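Local coordinates for protein CopN (Chlamydia pneumoniae, PDB 4NRH) that probably acts as a gatekeeper of type III secretion, binding the chaperone Scc3 in a complex that directs the secretion of translocator proteins, at residues T136-C139 with D140-L143; L143-L146 with Q147-T151. All blocks are in the same frame, centred on the assembly; numbering follows the deposited sequence.

Contact 1. Residues T136-C139 with D140-L143; sequences THTC and DQLL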
loop_
_atom_site.group_PDB
_atom_site.type_symbol
_atom_site.label_atom_id
_atom_site.label_comp_id
_atom_site.label_asym_id
_atom_site.label_seq_id
_atom_site.Cartn_x
_atom_site.Cartn_y
_atom_site.Cartn_z
ATOM N N THR A 136 -0.216 -13.452 13.748
ATOM C CA THR A 136 0.541 -13.014 12.584
ATOM C C THR A 136 -0.198 -13.430 11.320
ATOM O O THR A 136 -0.686 -14.556 11.219
ATOM C CB THR A 136 1.965 -13.603 12.569
ATOM O OG1 THR A 136 1.895 -15.032 12.506
ATOM C CG2 THR A 136 2.729 -13.190 13.818
ATOM N N HIS A 137 -0.278 -12.521 10.355
ATOM C CA HIS A 137 -0.919 -12.826 9.085
ATOM C C HIS A 137 -0.207 -12.146 7.924
ATOM O O HIS A 137 0.042 -10.942 7.954
ATOM C CB HIS A 137 -2.392 -12.408 9.110
ATOM C CG HIS A 137 -3.246 -13.252 10.003
ATOM N ND1 HIS A 137 -3.661 -12.836 11.250
ATOM C CD2 HIS A 137 -3.768 -14.489 9.826
ATOM C CE1 HIS A 137 -4.399 -13.782 11.804
ATOM N NE2 HIS A 137 -4.480 -14.796 10.961
ATOM N N THR A 138 0.117 -12.930 6.902
ATOM C CA THR A 138 0.688 -12.391 5.676
ATOM C C THR A 138 -0.424 -11.905 4.756
ATOM O O THR A 138 -1.604 -12.135 5.024
ATOM C CB THR A 138 1.545 -13.433 4.936
ATOM O OG1 THR A 138 0.715 -14.522 4.511
ATOM C CG2 THR A 138 2.647 -13.964 5.843
ATOM N N CYS A 139 -0.041 -11.218 3.685
ATOM C CA CYS A 139 -0.985 -10.764 2.669
ATOM C C CYS A 139 -1.833 -11.909 2.119
ATOM O O CYS A 139 -3.058 -11.806 2.041
ATOM C CB CYS A 139 -0.238 -10.075 1.527
ATOM S SG CYS A 139 -1.289 -9.537 0.165
ATOM N N ASP A 140 -1.168 -12.996 1.738
ATOM C CA ASP A 140 -1.837 -14.165 1.180
ATOM C C ASP A 140 -2.816 -14.802 2.164
ATOM O O ASP A 140 -3.922 -15.190 1.784
ATOM C CB ASP A 140 -0.806 -15.198 0.730
ATOM C CG ASP A 140 0.006 -14.728 -0.460
ATOM O OD1 ASP A 140 -0.473 -13.835 -1.192
ATOM O OD2 ASP A 140 1.124 -15.247 -0.663
ATOM N N GLN A 141 -2.404 -14.914 3.423
ATOM C CA GLN A 141 -3.260 -15.483 4.459
ATOM C C GLN A 141 -4.499 -14.619 4.670
ATOM O O GLN A 141 -5.596 -15.136 4.880
ATOM C CB GLN A 141 -2.491 -15.642 5.773
ATOM C CG GLN A 141 -1.385 -16.685 5.711
ATOM C CD GLN A 141 -0.516 -16.691 6.954
ATOM O OE1 GLN A 141 -0.449 -15.704 7.684
ATOM N NE2 GLN A 141 0.156 -17.810 7.198
ATOM N N LEU A 142 -4.316 -13.303 4.622
ATOM C CA LEU A 142 -5.437 -12.374 4.697
ATOM C C LEU A 142 -6.380 -12.561 3.512
ATOM O O LEU A 142 -7.599 -12.515 3.667
ATOM C CB LEU A 142 -4.940 -10.926 4.751
ATOM C CG LEU A 142 -4.232 -10.490 6.036
ATOM C CD1 LEU A 142 -3.766 -9.047 5.930
ATOM C CD2 LEU A 142 -5.147 -10.674 7.237
ATOM N N LEU A 143 -5.808 -12.775 2.331
ATOM C CA LEU A 143 -6.599 -12.973 1.121
ATOM C C LEU A 143 -7.445 -14.239 1.202
ATOM O O LEU A 143 -8.653 -14.202 0.965
ATOM C CB LEU A 143 -5.694 -13.033 -0.111
ATOM C CG LEU A 143 -6.419 -13.254 -1.441
ATOM C CD1 LEU A 143 -7.311 -12.066 -1.773
ATOM C CD2 LEU A 143 -5.429 -13.520 -2.565
#

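Contact 2. Residues L143-L146 with Q147-T151; sequences LSML and QDRYT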
loop_
_atom_site.group_PDB
_atom_site.type_symbol
_atom_site.label_atom_id
_atom_site.label_comp_id
_atom_site.label_asym_id
_atom_site.label_seq_id
_atom_site.Cartn_x
_atom_site.Cartn_y
_atom_site.Cartn_z
ATOM N N LEU A 143 -5.808 -12.775 2.331
ATOM C CA LEU A 143 -6.599 -12.973 1.121
ATOM C C LEU A 143 -7.445 -14.239 1.202
ATOM O O LEU A 143 -8.653 -14.202 0.965
ATOM C CB LEU A 143 -5.694 -13.033 -0.111
ATOM C CG LEU A 143 -6.419 -13.254 -1.441
ATOM C CD1 LEU A 143 -7.311 -12.066 -1.773
ATOM C CD2 LEU A 143 -5.429 -13.520 -2.565
ATOM N N SER A 144 -6.802 -15.355 1.538
ATOM C CA SER A 144 -7.489 -16.634 1.690
ATOM C C SER A 144 -8.602 -16.539 2.727
ATOM O O SER A 144 -9.665 -17.140 2.572
ATOM C CB SER A 144 -6.501 -17.733 2.082
ATOM O OG SER A 144 -5.405 -17.776 1.185
ATOM N N MET A 145 -8.339 -15.784 3.787
ATOM C CA MET A 145 -9.306 -15.579 4.858
ATOM C C MET A 145 -10.555 -14.867 4.344
ATOM O O MET A 145 -11.679 -15.289 4.618
ATOM C CB MET A 145 -8.670 -14.783 5.999
ATOM C CG MET A 145 -9.533 -14.664 7.240
ATOM S SD MET A 145 -8.731 -13.691 8.529
ATOM C CE MET A 145 -7.130 -14.489 8.603
ATOM N N LEU A 146 -10.350 -13.783 3.604
ATOM C CA LEU A 146 -11.452 -12.985 3.074
ATOM C C LEU A 146 -12.191 -13.687 1.934
ATOM O O LEU A 146 -13.380 -13.452 1.722
ATOM C CB LEU A 146 -10.941 -11.625 2.589
ATOM C CG LEU A 146 -10.905 -10.449 3.570
ATOM C CD1 LEU A 146 -10.037 -10.744 4.783
ATOM C CD2 LEU A 146 -10.426 -9.189 2.862
ATOM N N GLN A 147 -11.479 -14.538 1.201
ATOM C CA GLN A 147 -12.012 -15.144 -0.017
ATOM C C GLN A 147 -13.221 -16.044 0.229
ATOM O O GLN A 147 -14.111 -16.139 -0.617
ATOM C CB GLN A 147 -10.915 -15.939 -0.730
ATOM C CG GLN A 147 -10.092 -15.109 -1.706
ATOM C CD GLN A 147 -9.096 -15.942 -2.486
ATOM O OE1 GLN A 147 -8.578 -16.941 -1.985
ATOM N NE2 GLN A 147 -8.821 -15.535 -3.719
ATOM N N ASP A 148 -13.251 -16.703 1.382
ATOM C CA ASP A 148 -14.355 -17.596 1.718
ATOM C C ASP A 148 -15.549 -16.842 2.292
ATOM O O ASP A 148 -16.688 -17.296 2.185
ATOM C CB ASP A 148 -13.894 -18.664 2.714
ATOM C CG ASP A 148 -12.691 -19.440 2.220
ATOM O OD1 ASP A 148 -12.600 -19.684 0.998
ATOM O OD2 ASP A 148 -11.842 -19.812 3.056
ATOM N N ARG A 149 -15.281 -15.692 2.903
ATOM C CA ARG A 149 -16.299 -14.970 3.659
ATOM C C ARG A 149 -16.971 -13.835 2.890
ATOM O O ARG A 149 -18.130 -13.510 3.152
ATOM C CB ARG A 149 -15.681 -14.420 4.945
ATOM C CG ARG A 149 -15.177 -15.505 5.881
ATOM C CD ARG A 149 -14.337 -14.938 7.012
ATOM N NE ARG A 149 -13.293 -15.875 7.420
ATOM C CZ ARG A 149 -12.617 -15.787 8.560
ATOM N NH1 ARG A 149 -12.876 -14.803 9.407
ATOM N NH2 ARG A 149 -11.684 -16.684 8.851
ATOM N N TYR A 150 -16.256 -13.230 1.946
ATOM C CA TYR A 150 -16.766 -12.033 1.285
ATOM C C TYR A 150 -16.651 -12.065 -0.232
ATOM O O TYR A 150 -15.801 -12.758 -0.793
ATOM C CB TYR A 150 -16.036 -10.793 1.805
ATOM C CG TYR A 150 -16.100 -10.619 3.302
ATOM C CD1 TYR A 150 -17.234 -10.100 3.909
ATOM C CD2 TYR A 150 -15.027 -10.972 4.108
ATOM C CE1 TYR A 150 -17.300 -9.938 5.281
ATOM C CE2 TYR A 150 -15.082 -10.814 5.481
ATOM C CZ TYR A 150 -16.222 -10.297 6.061
ATOM O OH TYR A 150 -16.284 -10.138 7.426
ATOM N N THR A 151 -17.520 -11.302 -0.888
ATOM C CA THR A 151 -17.362 -11.018 -2.304
ATOM C C THR A 151 -16.149 -10.109 -2.461
ATOM O O THR A 151 -15.761 -9.420 -1.518
ATOM C CB THR A 151 -18.603 -10.338 -2.902
ATOM O OG1 THR A 151 -18.836 -9.092 -2.233
ATOM C CG2 THR A 151 -19.831 -11.232 -2.754
HETATM O O HOH W 1 -5.379 -17.218 -1.573
#

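Contact 1. Residues T136-C139 with D140-L143
With chi1 at 64°, Thr138 holds OG1 between its own backbone N and carbonyl carbon, turned to the start of helix 139-149, while Gln141 answers with a side chain whose CG lies beside its backbone N and anti to the carbonyl carbon (chi1 -67°) and which then runs extended back to the loop. Two reciprocal bonds follow. Gln141 OE1 receives Thr138 N at 2.9 Å, a fairly straight bond in which the N-H comes down on the amide oxygen from above the carbonyl plane. In return, Gln141 N points at Thr138 OG1 over 3.3 Å, a weaker link. This exchange between the N-cap residue and the residue three further on is the capping box, here with glutamine supplying the side-chain acceptor. It offers a side-chain acceptor, if a weak one, to an amide of the first turn, where the usual helical acceptors are lacking. The regular helical bonds begin at once, Leu142 N donating to Thr138 O at 3.0 Å and Leu143 N to Cys139 O. Because Gln141 CG passes only 3.2 Å from Thr138 OG1, the two side chains lie closely against each other. Ahead of the cap, His137 lays CB on Leu142 CD2 at 3.8 Å, a small apolar contact beside the box; the imidazole is turned 74° from the Gln141 amide plane. His137 ND1 makes weak hydrogen bonds to Val132 O and Asp135 O, and Leu142 packs on Thr189 of helix 179-215.

Contact 2. Residues L143-L146 with Q147-T151
Met145 and Arg149 meet on one side of helix 139-149 as an i to i+4 pair, the spacing that brings side chains together on successive turns of an alpha-helix. Met145 CG sits over one face of the guanidinium, displaced toward its rim and 3.4 Å from Arg149 NH2. The methionine reaches it with CG anti to the backbone N (chi1 -173°), whereas the arginine bends at its third torsion to bring the flat group back along the helix. Glu131 of helix 122-133 forms a salt bridge with Arg149 NH1, so the group is both packed by methylene and paired with a charge. Leu143 and Gln147 repeat the spacing on another side: the two side chains cross at a slant, Gln147 CD 3.9 Å from Leu143 CG. At the polar end of the glutamine a water donates to Gln147 OE1 and also hydrogen-bonds Ser144 OG, whose stronger partner is Asp140 O. Leu146, the buried member, approaches the Tyr150 ring with CG 4.2 Å from Tyr150 CD2, an apolar contact between side chains that cross obliquely. That ring reaches Leu125 and Leu128 of helix 122-133 and Met155 of helix 152-172, while Leu146 packs on Leu192 of helix 179-215. The helix is weakly bonded over about 147-149. Gln147 N binds Leu143 O at 2.9 Å, and Leu146 O takes two donors, Tyr150 N at 2.9 Å and, weakly, Arg149 N at 3.2 Å.

Overall arrangement
From the N terminus, the chain leaves helix 122-133, passes through a short loop and enters helix 139-149 at contact 1, which closes that loop against the first helical turn. Contact 2 takes over at Leu143, the residue common to both, and carries the helix to its C-terminal end, just beyond which Thr151, at the N-cap of helix 152-172, makes a weak capping bond. The two therefore follow in sequence, neither nested nor crossed, with centres about 11 Å apart. They also touch through side chains: His137 NE2 packs on Met145 CE at 3.6 Å. Together they set helix 139-149 against helices 122-133 and 179-215, with helix 152-172 joining at the contact 2 end, all within this all-helical chain.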